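Long-range contacts in arabinosyltransferase C (Mycobacterium tuberculosis, PDB 3PTY), which polymerises arabinose into mycobacterial cell-wall arabinan, its C-terminal extracellular domain, the part in this structure, being a lectin-like carbohydrate-binding module: residues A[40-48]-A[123-131]; A[202-212]-A[328-338]. All coordinates share one frame; numbering follows the deposited sequence.

Interaction 1 of 2, residues A[40-48]-A[123-131]; sequences ELDPNAGML and YNLDPARTP
Pro43, Met47 and Leu125 make the tightly packed part of a loop-to-loop contact in the lectin-like carbohydrate-binding module, where the connection after strand 37-40 lies against the one leading into strand 133-134. One methyl of Leu125, CD2, touches both partners, 3.6 Å from Pro43 CB and equally 3.6 Å from Met47 CE. Pro43 takes the second position of the turn closed by Ala45 N to Asp42 O, where its ring-fixed phi (-60°) fits, and its ring gives Leu125 a rigid apolar wall. Met47 bends at chi2 (-71°), which carries its flexible terminal methyl across Leu125 at about a right angle. Asn44, the most covered residue, packs against Asp126, Arg129 and Thr130.

At the buried Glu40 end, one water spans Glu40 O and Tyr123 O. The outer side is looser: a second water joins Leu41 O to exposed Asn124 ND2, and a third links Asp42 OD2 to Arg129 NH1. Asp126 OD1 accepts from Ala128 N in an Asx turn, and Thr130 OG1 donates to Asp126 O, which Arg129 N meets from the opposite face. Asp126 OD2 forms a salt bridge with Arg129 NE at 3.0 Å. This holds the guanidinium so that Asn44 CB sits 3.5 Å above one face, offset toward its rim.

Interaction 2 of 2, residues A[202-212]-A[328-338]; sequences VGAAPAWRNLR and ASYLKDDWFRD. With AFO (octyl alpha-D-arabinofuranoside), chain B.
Strands 209-212 and 328-331 run 8.5 Å apart at an angle of 46°, too far for direct backbone pairing, while Val202 comes alongside Asp338 beyond two successive type I turns. Bent at chi2 (113°), Arg212 makes two hydrogen bonds: NE returns to Asn210 O, 2.8 Å away, and NH1 crosses to Trp335 O at 2.7 Å, standing above that carbonyl plane. Waters at the guanidinium edge reach Ser329 O from NH2 and, by a weak bond from NH1, Leu331 N. Arginine suits the place because its long chain reaches across and its flat group lies between Val202 CB and Tyr330 CD2, the tyrosine ring turned 64° from it.

Branched Val202 packs CG2 against Phe336 O (3.4 Å) and CG1 against Asp338 CB (3.7 Å). Asn210 ND2 shares a water with Ser329 N, while its OD1 accepts from Thr168 and Arg246. Asp334 OD1 accepts from Phe336 N in an Asx turn, shaping the loop whose Asp333 CB and Arg337 NH2 touch the octyl chain of the arabinofuranoside, also hydrogen-bonded by Asn22 and Trp267 of the second subunit. In this lectin-like beta-sandwich module, the antiparallel sheet carrying strand 209-214 thus meets the mixed sheet carrying strand 322-331 beside the ligand pocket.

In the fold
Both contacts are partly buried and their centres lie 16 Å apart. Interaction 1 joins two loops by apolar packing, the well-covered Asn44 and bridging waters, with its charged end toward solvent. Interaction 2 is the more buried, with six of its eleven touching residues inside; it joins the large antiparallel sheet to the mixed sheet through a buried arginine and ordered waters, and only it reaches the ligand pocket. They meet through neighbouring strands 37-40 and 322-331, paired by Glu40 N to Ala328 O, and Glu40 OE1 bonds Tyr330 OH. Tyr123 of interaction 1 in turn packs on Arg209 and Asn210 of interaction 2, linking the loops to the junction of the sheets.

Interaction 1 of 2, residues A[40-48]-A[123-131]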
loop_
_atom_site.group_PDB
_atom_site.type_symbol
_atom_site.label_atom_id
_atom_site.label_comp_id
_atom_site.label_asym_id
_atom_site.label_seq_id
_atom_site.Cartn_x
_atom_site.Cartn_y
_atom_site.Cartn_z
ATOM N N GLU A 40 16.747 7.831 10.482
ATOM C CA GLU A 40 18.052 8.419 10.222
ATOM C C GLU A 40 17.896 9.558 9.224
ATOM O O GLU A 40 18.014 9.353 8.017
ATOM C CB GLU A 40 18.999 7.348 9.663
ATOM C CG GLU A 40 20.364 7.873 9.275
ATOM C CD GLU A 40 21.234 6.826 8.587
ATOM O OE1 GLU A 40 20.689 5.872 7.982
ATOM O OE2 GLU A 40 22.471 6.977 8.650
ATOM N N LEU A 41 17.618 10.757 9.728
ATOM C CA LEU A 41 17.356 11.908 8.866
ATOM C C LEU A 41 18.599 12.405 8.134
ATOM O O LEU A 41 18.502 12.971 7.045
ATOM C CB LEU A 41 16.780 13.071 9.679
ATOM C CG LEU A 41 15.313 12.964 10.095
ATOM C CD1 LEU A 41 14.894 14.239 10.816
ATOM C CD2 LEU A 41 14.447 12.732 8.874
ATOM N N ASP A 42 19.762 12.205 8.737
ATOM C CA ASP A 42 20.999 12.727 8.160
ATOM C C ASP A 42 22.027 11.615 8.028
ATOM O O ASP A 42 22.905 11.472 8.868
ATOM C CB ASP A 42 21.557 13.852 9.029
ATOM C CG ASP A 42 22.734 14.559 8.378
ATOM O OD1 ASP A 42 23.112 14.179 7.248
ATOM O OD2 ASP A 42 23.279 15.492 8.997
ATOM N N PRO A 43 21.913 10.812 6.968
ATOM C CA PRO A 43 22.845 9.701 6.762
ATOM C C PRO A 43 24.294 10.184 6.645
ATOM O O PRO A 43 25.213 9.448 6.975
ATOM C CB PRO A 43 22.361 9.083 5.441
ATOM C CG PRO A 43 21.556 10.184 4.782
ATOM C CD PRO A 43 20.861 10.838 5.939
ATOM N N ASN A 44 24.507 11.416 6.207
ATOM C CA ASN A 44 25.880 11.888 6.094
ATOM C C ASN A 44 26.583 12.108 7.430
ATOM O O ASN A 44 27.804 11.996 7.519
ATOM C CB ASN A 44 25.959 13.115 5.196
ATOM C CG ASN A 44 26.000 12.729 3.731
ATOM O OD1 ASN A 44 26.997 12.171 3.223
ATOM N ND2 ASN A 44 24.912 12.983 3.052
ATOM N N ALA A 45 25.807 12.388 8.470
ATOM C CA ALA A 45 26.361 12.574 9.805
ATOM C C ALA A 45 26.981 11.285 10.345
ATOM O O ALA A 45 27.848 11.333 11.211
ATOM C CB ALA A 45 25.286 13.094 10.766
ATOM N N GLY A 46 26.551 10.133 9.832
ATOM C CA GLY A 46 27.053 8.863 10.342
ATOM C C GLY A 46 28.204 8.250 9.552
ATOM O O GLY A 46 28.775 7.232 9.956
ATOM N N MET A 47 28.543 8.861 8.421
ATOM C CA MET A 47 29.598 8.339 7.550
ATOM C C MET A 47 30.913 8.147 8.314
ATOM O O MET A 47 31.322 9.009 9.089
ATOM C CB MET A 47 29.826 9.286 6.367
ATOM C CG MET A 47 28.694 9.312 5.345
ATOM S SD MET A 47 28.624 7.784 4.392
ATOM C CE MET A 47 27.084 8.016 3.495
ATOM N N LEU A 48 31.569 7.013 8.104
ATOM C CA LEU A 48 32.879 6.787 8.706
ATOM C C LEU A 48 33.899 7.663 8.001
ATOM O O LEU A 48 33.825 7.846 6.789
ATOM C CB LEU A 48 33.303 5.324 8.562
ATOM C CG LEU A 48 32.389 4.266 9.176
ATOM C CD1 LEU A 48 33.060 2.896 9.065
ATOM C CD2 LEU A 48 32.080 4.602 10.629
ATOM N N TYR A 123 17.487 8.960 0.388
ATOM C CA TYR A 123 17.651 9.163 1.829
ATOM C C TYR A 123 18.271 10.494 2.211
ATOM O O TYR A 123 18.813 10.641 3.308
ATOM C CB TYR A 123 18.465 8.020 2.442
ATOM C CG TYR A 123 17.929 6.649 2.096
ATOM C CD1 TYR A 123 18.768 5.659 1.601
ATOM C CD2 TYR A 123 16.579 6.352 2.252
ATOM C CE1 TYR A 123 18.285 4.413 1.276
ATOM C CE2 TYR A 123 16.084 5.101 1.931
ATOM C CZ TYR A 123 16.940 4.138 1.446
ATOM O OH TYR A 123 16.459 2.893 1.128
ATOM N N ASN A 124 18.181 11.461 1.310
ATOM C CA ASN A 124 18.806 12.763 1.520
ATOM C C ASN A 124 20.322 12.712 1.698
ATOM O O ASN A 124 20.910 13.596 2.320
ATOM C CB ASN A 124 18.141 13.502 2.683
ATOM C CG ASN A 124 16.811 14.126 2.282
ATOM O OD1 ASN A 124 16.714 14.804 1.256
ATOM N ND2 ASN A 124 15.788 13.892 3.079
ATOM N N LEU A 125 20.954 11.672 1.157
ATOM C CA LEU A 125 22.414 11.666 1.038
ATOM C C LEU A 125 22.857 12.894 0.247
ATOM O O LEU A 125 22.286 13.214 -0.794
ATOM C CB LEU A 125 22.895 10.397 0.327
ATOM C CG LEU A 125 22.809 9.107 1.149
ATOM C CD1 LEU A 125 22.817 7.880 0.237
ATOM C CD2 LEU A 125 23.943 9.035 2.174
ATOM N N ASP A 126 23.884 13.574 0.738
ATOM C CA ASP A 126 24.371 14.793 0.103
ATOM C C ASP A 126 25.403 14.447 -0.974
ATOM O O ASP A 126 26.497 13.987 -0.663
ATOM C CB ASP A 126 24.983 15.700 1.175
ATOM C CG ASP A 126 25.559 16.991 0.609
ATOM O OD1 ASP A 126 25.428 17.247 -0.607
ATOM O OD2 ASP A 126 26.143 17.754 1.404
ATOM N N PRO A 127 25.058 14.669 -2.249
ATOM C CA PRO A 127 25.973 14.308 -3.346
ATOM C C PRO A 127 27.346 14.959 -3.198
ATOM O O PRO A 127 28.351 14.380 -3.622
ATOM C CB PRO A 127 25.275 14.860 -4.593
ATOM C CG PRO A 127 23.839 15.029 -4.197
ATOM C CD PRO A 127 23.846 15.353 -2.733
ATOM N N ALA A 128 27.393 16.145 -2.602
ATOM C CA ALA A 128 28.666 16.839 -2.415
ATOM C C ALA A 128 29.533 16.135 -1.378
ATOM O O ALA A 128 30.722 16.424 -1.260
ATOM C CB ALA A 128 28.441 18.312 -2.033
ATOM N N ARG A 129 28.941 15.200 -0.639
ATOM C CA ARG A 129 29.677 14.457 0.387
ATOM C C ARG A 129 29.559 12.943 0.229
ATOM O O ARG A 129 29.959 12.190 1.115
ATOM C CB ARG A 129 29.197 14.852 1.790
ATOM C CG ARG A 129 29.692 16.231 2.256
ATOM C CD ARG A 129 29.237 16.515 3.681
ATOM N NE ARG A 129 27.803 16.765 3.725
ATOM C CZ ARG A 129 27.053 16.660 4.817
ATOM N NH1 ARG A 129 27.592 16.302 5.974
ATOM N NH2 ARG A 129 25.755 16.916 4.748
ATOM N N THR A 130 29.014 12.493 -0.893
ATOM C CA THR A 130 28.737 11.071 -1.060
ATOM C C THR A 130 29.173 10.558 -2.419
ATOM O O THR A 130 28.433 10.670 -3.390
ATOM C CB THR A 130 27.236 10.777 -0.894
ATOM O OG1 THR A 130 26.750 11.434 0.285
ATOM C CG2 THR A 130 27.002 9.273 -0.769
ATOM N N PRO A 131 30.382 9.987 -2.491
ATOM C CA PRO A 131 30.807 9.337 -3.733
ATOM C C PRO A 131 29.939 8.113 -3.997
ATOM O O PRO A 131 29.399 7.522 -3.060
ATOM C CB PRO A 131 32.245 8.877 -3.442
ATOM C CG PRO A 131 32.490 9.103 -1.994
ATOM C CD PRO A 131 31.300 9.757 -1.362
HETATM O O HOH W 1 17.269 9.752 5.424
HETATM O O HOH W 2 16.374 12.956 5.437
HETATM O O HOH W 3 25.808 16.091 8.321
#

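Interaction 2 of 2, residues A[202-212]-A[328-338]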
loop_
_atom_site.group_PDB
_atom_site.type_symbol
_atom_site.label_atom_id
_atom_site.label_comp_id
_atom_site.label_asym_id
_atom_site.label_seq_id
_atom_site.Cartn_x
_atom_site.Cartn_y
_atom_site.Cartn_z
ATOM N N VAL A 202 18.112 -5.536 2.704
ATOM C CA VAL A 202 16.721 -5.283 3.095
ATOM C C VAL A 202 16.089 -4.261 2.153
ATOM O O VAL A 202 16.583 -3.145 2.025
ATOM C CB VAL A 202 16.627 -4.766 4.553
ATOM C CG1 VAL A 202 15.174 -4.527 4.953
ATOM C CG2 VAL A 202 17.285 -5.751 5.519
ATOM N N GLY A 203 15.003 -4.648 1.490
ATOM C CA GLY A 203 14.329 -3.755 0.566
ATOM C C GLY A 203 14.260 -4.337 -0.832
ATOM O O GLY A 203 14.917 -5.328 -1.133
ATOM N N ALA A 204 13.465 -3.713 -1.694
ATOM C CA ALA A 204 13.248 -4.236 -3.039
ATOM C C ALA A 204 14.387 -3.874 -3.991
ATOM O O ALA A 204 14.787 -2.718 -4.074
ATOM C CB ALA A 204 11.918 -3.733 -3.590
ATOM N N ALA A 205 14.910 -4.872 -4.696
ATOM C CA ALA A 205 15.934 -4.655 -5.713
ATOM C C ALA A 205 15.248 -4.406 -7.055
ATOM O O ALA A 205 14.146 -4.901 -7.283
ATOM C CB ALA A 205 16.846 -5.865 -5.803
ATOM N N PRO A 206 15.904 -3.667 -7.960
ATOM C CA PRO A 206 17.267 -3.134 -7.852
ATOM C C PRO A 206 17.317 -1.720 -7.277
ATOM O O PRO A 206 18.370 -1.081 -7.324
ATOM C CB PRO A 206 17.726 -3.107 -9.308
ATOM C CG PRO A 206 16.456 -2.833 -10.087
ATOM C CD PRO A 206 15.293 -3.352 -9.265
ATOM N N ALA A 207 16.199 -1.239 -6.736
ATOM C CA ALA A 207 16.138 0.109 -6.174
ATOM C C ALA A 207 17.134 0.316 -5.031
ATOM O O ALA A 207 17.557 -0.641 -4.381
ATOM C CB ALA A 207 14.720 0.412 -5.686
ATOM N N TRP A 208 17.500 1.572 -4.790
ATOM C CA TRP A 208 18.326 1.922 -3.642
ATOM C C TRP A 208 17.749 1.368 -2.343
ATOM O O TRP A 208 16.537 1.391 -2.130
ATOM C CB TRP A 208 18.446 3.440 -3.515
ATOM C CG TRP A 208 19.312 4.076 -4.562
ATOM C CD1 TRP A 208 18.890 4.824 -5.624
ATOM C CD2 TRP A 208 20.743 4.034 -4.642
ATOM N NE1 TRP A 208 19.969 5.243 -6.361
ATOM C CE2 TRP A 208 21.118 4.777 -5.782
ATOM C CE3 TRP A 208 21.743 3.438 -3.865
ATOM C CZ2 TRP A 208 22.449 4.938 -6.167
ATOM C CZ3 TRP A 208 23.065 3.598 -4.245
ATOM C CH2 TRP A 208 23.408 4.343 -5.389
ATOM N N ARG A 209 18.615 0.866 -1.472
ATOM C CA ARG A 209 18.168 0.430 -0.155
ATOM C C ARG A 209 19.349 0.405 0.790
ATOM O O ARG A 209 20.481 0.637 0.373
ATOM C CB ARG A 209 17.492 -0.943 -0.218
ATOM C CG ARG A 209 18.423 -2.092 -0.603
ATOM C CD ARG A 209 18.095 -2.595 -1.982
ATOM N NE ARG A 209 18.795 -3.827 -2.332
ATOM C CZ ARG A 209 19.221 -4.090 -3.561
ATOM N NH1 ARG A 209 19.019 -3.206 -4.532
ATOM N NH2 ARG A 209 19.849 -5.222 -3.825
ATOM N N ASN A 210 19.081 0.130 2.061
ATOM C CA ASN A 210 20.127 0.117 3.067
ATOM C C ASN A 210 20.539 -1.295 3.448
ATOM O O ASN A 210 19.768 -2.019 4.071
ATOM C CB ASN A 210 19.671 0.898 4.307
ATOM C CG ASN A 210 19.578 2.387 4.039
ATOM O OD1 ASN A 210 20.517 2.985 3.523
ATOM N ND2 ASN A 210 18.441 2.987 4.370
ATOM N N LEU A 211 21.751 -1.686 3.060
ATOM C CA LEU A 211 22.327 -2.950 3.505
ATOM C C LEU A 211 22.759 -2.779 4.956
ATOM O O LEU A 211 23.257 -1.716 5.328
ATOM C CB LEU A 211 23.539 -3.329 2.646
ATOM C CG LEU A 211 23.371 -3.319 1.123
ATOM C CD1 LEU A 211 24.709 -3.596 0.447
ATOM C CD2 LEU A 211 22.321 -4.323 0.678
ATOM N N ARG A 212 22.571 -3.810 5.778
ATOM C CA ARG A 212 22.885 -3.694 7.201
ATOM C C ARG A 212 23.740 -4.841 7.700
ATOM O O ARG A 212 23.481 -6.008 7.396
ATOM C CB ARG A 212 21.620 -3.613 8.069
ATOM C CG ARG A 212 20.573 -2.609 7.610
ATOM C CD ARG A 212 19.311 -3.319 7.131
ATOM N NE ARG A 212 18.389 -2.418 6.436
ATOM C CZ ARG A 212 17.203 -2.048 6.906
ATOM N NH1 ARG A 212 16.780 -2.509 8.078
ATOM N NH2 ARG A 212 16.430 -1.237 6.191
ATOM N N ALA A 328 15.816 7.275 5.581
ATOM C CA ALA A 328 16.331 5.995 6.048
ATOM C C ALA A 328 15.721 5.675 7.409
ATOM O O ALA A 328 15.644 6.539 8.274
ATOM C CB ALA A 328 17.853 6.040 6.138
ATOM N N SER A 329 15.280 4.439 7.606
ATOM C CA SER A 329 14.755 4.051 8.909
ATOM C C SER A 329 14.972 2.563 9.173
ATOM O O SER A 329 15.177 1.787 8.239
ATOM C CB SER A 329 13.262 4.386 9.007
ATOM O OG SER A 329 12.509 3.517 8.179
ATOM N N TYR A 330 14.898 2.178 10.448
ATOM C CA TYR A 330 15.197 0.814 10.880
ATOM C C TYR A 330 14.258 0.434 12.013
ATOM O O TYR A 330 13.950 1.260 12.863
ATOM C CB TYR A 330 16.650 0.726 11.376
ATOM C CG TYR A 330 17.615 1.396 10.425
ATOM C CD1 TYR A 330 17.877 2.751 10.523
ATOM C CD2 TYR A 330 18.239 0.679 9.410
ATOM C CE1 TYR A 330 18.740 3.381 9.646
ATOM C CE2 TYR A 330 19.113 1.308 8.518
ATOM C CZ TYR A 330 19.355 2.656 8.648
ATOM O OH TYR A 330 20.209 3.302 7.780
ATOM N N LEU A 331 13.810 -0.816 12.036
ATOM C CA LEU A 331 12.954 -1.287 13.127
ATOM C C LEU A 331 13.814 -1.834 14.268
ATOM O O LEU A 331 14.516 -2.828 14.099
ATOM C CB LEU A 331 12.010 -2.381 12.625
ATOM C CG LEU A 331 11.014 -2.929 13.648
ATOM C CD1 LEU A 331 10.081 -1.816 14.131
ATOM C CD2 LEU A 331 10.219 -4.092 13.056
ATOM N N LYS A 332 13.750 -1.188 15.429
ATOM C CA LYS A 332 14.536 -1.598 16.602
ATOM C C LYS A 332 14.395 -3.088 16.976
ATOM O O LYS A 332 15.367 -3.735 17.395
ATOM C CB LYS A 332 14.148 -0.725 17.798
ATOM C CG LYS A 332 14.852 -1.074 19.089
ATOM C CD LYS A 332 14.508 -0.077 20.189
ATOM C CE LYS A 332 13.023 -0.097 20.505
ATOM N NZ LYS A 332 12.733 0.531 21.826
ATOM N N ASP A 333 13.187 -3.624 16.821
ATOM C CA ASP A 333 12.883 -5.021 17.164
ATOM C C ASP A 333 13.460 -6.064 16.204
ATOM O O ASP A 333 13.585 -7.236 16.562
ATOM C CB ASP A 333 11.372 -5.221 17.251
ATOM C CG ASP A 333 10.711 -4.220 18.172
ATOM O OD1 ASP A 333 10.259 -3.167 17.671
ATOM O OD2 ASP A 333 10.667 -4.479 19.393
ATOM N N ASP A 334 13.786 -5.647 14.984
ATOM C CA ASP A 334 14.338 -6.560 13.994
ATOM C C ASP A 334 15.038 -5.747 12.930
ATOM O O ASP A 334 14.391 -5.245 12.021
ATOM C CB ASP A 334 13.226 -7.412 13.360
ATOM C CG ASP A 334 13.760 -8.433 12.357
ATOM O OD1 ASP A 334 14.982 -8.405 12.016
ATOM O OD2 ASP A 334 12.950 -9.272 11.904
ATOM N N TRP A 335 16.361 -5.635 13.035
ATOM C CA TRP A 335 17.126 -4.730 12.185
ATOM C C TRP A 335 17.128 -5.160 10.731
ATOM O O TRP A 335 17.559 -4.407 9.861
ATOM C CB TRP A 335 18.580 -4.621 12.669
ATOM C CG TRP A 335 18.741 -4.186 14.096
ATOM C CD1 TRP A 335 19.197 -4.948 15.137
ATOM C CD2 TRP A 335 18.469 -2.884 14.642
ATOM N NE1 TRP A 335 19.217 -4.206 16.292
ATOM C CE2 TRP A 335 18.776 -2.938 16.017
ATOM C CE3 TRP A 335 17.995 -1.688 14.104
ATOM C CZ2 TRP A 335 18.621 -1.837 16.861
ATOM C CZ3 TRP A 335 17.844 -0.595 14.943
ATOM C CH2 TRP A 335 18.157 -0.679 16.307
ATOM N N PHE A 336 16.669 -6.378 10.468
ATOM C CA PHE A 336 16.660 -6.907 9.110
ATOM C C PHE A 336 15.254 -6.902 8.505
ATOM O O PHE A 336 15.049 -7.393 7.402
ATOM C CB PHE A 336 17.233 -8.333 9.066
ATOM C CG PHE A 336 18.688 -8.425 9.467
ATOM C CD1 PHE A 336 19.266 -9.656 9.742
ATOM C CD2 PHE A 336 19.470 -7.286 9.571
ATOM C CE1 PHE A 336 20.605 -9.750 10.107
ATOM C CE2 PHE A 336 20.804 -7.363 9.941
ATOM C CZ PHE A 336 21.373 -8.599 10.210
ATOM N N ARG A 337 14.290 -6.353 9.229
ATOM C CA ARG A 337 12.911 -6.317 8.741
ATOM C C ARG A 337 12.634 -5.067 7.896
ATOM O O ARG A 337 12.914 -3.947 8.324
ATOM C CB ARG A 337 11.938 -6.394 9.930
ATOM C CG ARG A 337 10.513 -5.969 9.609
ATOM C CD ARG A 337 9.828 -6.978 8.734
ATOM N NE ARG A 337 9.559 -8.205 9.472
ATOM C CZ ARG A 337 8.952 -9.264 8.957
ATOM N NH1 ARG A 337 8.539 -9.248 7.693
ATOM N NH2 ARG A 337 8.761 -10.336 9.707
ATOM N N ASP A 338 12.103 -5.266 6.690
ATOM C CA ASP A 338 11.581 -4.156 5.889
ATOM C C ASP A 338 10.189 -3.808 6.439
ATOM O O ASP A 338 9.181 -4.357 6.002
ATOM C CB ASP A 338 11.507 -4.553 4.404
ATOM C CG ASP A 338 11.294 -3.352 3.478
ATOM O OD1 ASP A 338 11.266 -2.204 3.966
ATOM O OD2 ASP A 338 11.150 -3.558 2.258
HETATM C C1 AFO B . 4.042 -10.410 11.064
HETATM O O1 AFO B . 5.158 -10.306 11.952
HETATM C C2 AFO B . 3.068 -9.303 11.451
HETATM O O2 AFO B . 2.586 -8.583 10.308
HETATM C C3 AFO B . 1.936 -9.984 12.194
HETATM O O3 AFO B . 1.880 -9.446 13.511
HETATM C C4 AFO B . 2.329 -11.452 12.268
HETATM O O4 AFO B . 3.363 -11.649 11.293
HETATM C C5 AFO B . 1.157 -12.403 12.039
HETATM O O5 AFO B . 1.476 -13.694 12.581
HETATM C "C1'" AFO B . 6.130 -11.334 11.783
HETATM C "C2'" AFO B . 7.084 -11.255 12.969
HETATM C "C3'" AFO B . 8.434 -11.907 12.677
HETATM C "C4'" AFO B . 9.231 -12.012 13.972
HETATM C "C5'" AFO B . 8.755 -10.991 15.001
HETATM C "C6'" AFO B . 9.242 -9.575 14.700
HETATM C "C7'" AFO B . 8.561 -8.562 15.617
HETATM C "C8'" AFO B . 9.103 -7.167 15.395
HETATM O O HOH W 4 11.225 -1.870 0.120
HETATM O O HOH W 5 16.013 2.150 5.588
HETATM O O HOH W 6 14.071 -0.746 7.629
HETATM O O HOH W 7 14.636 -2.878 10.233
#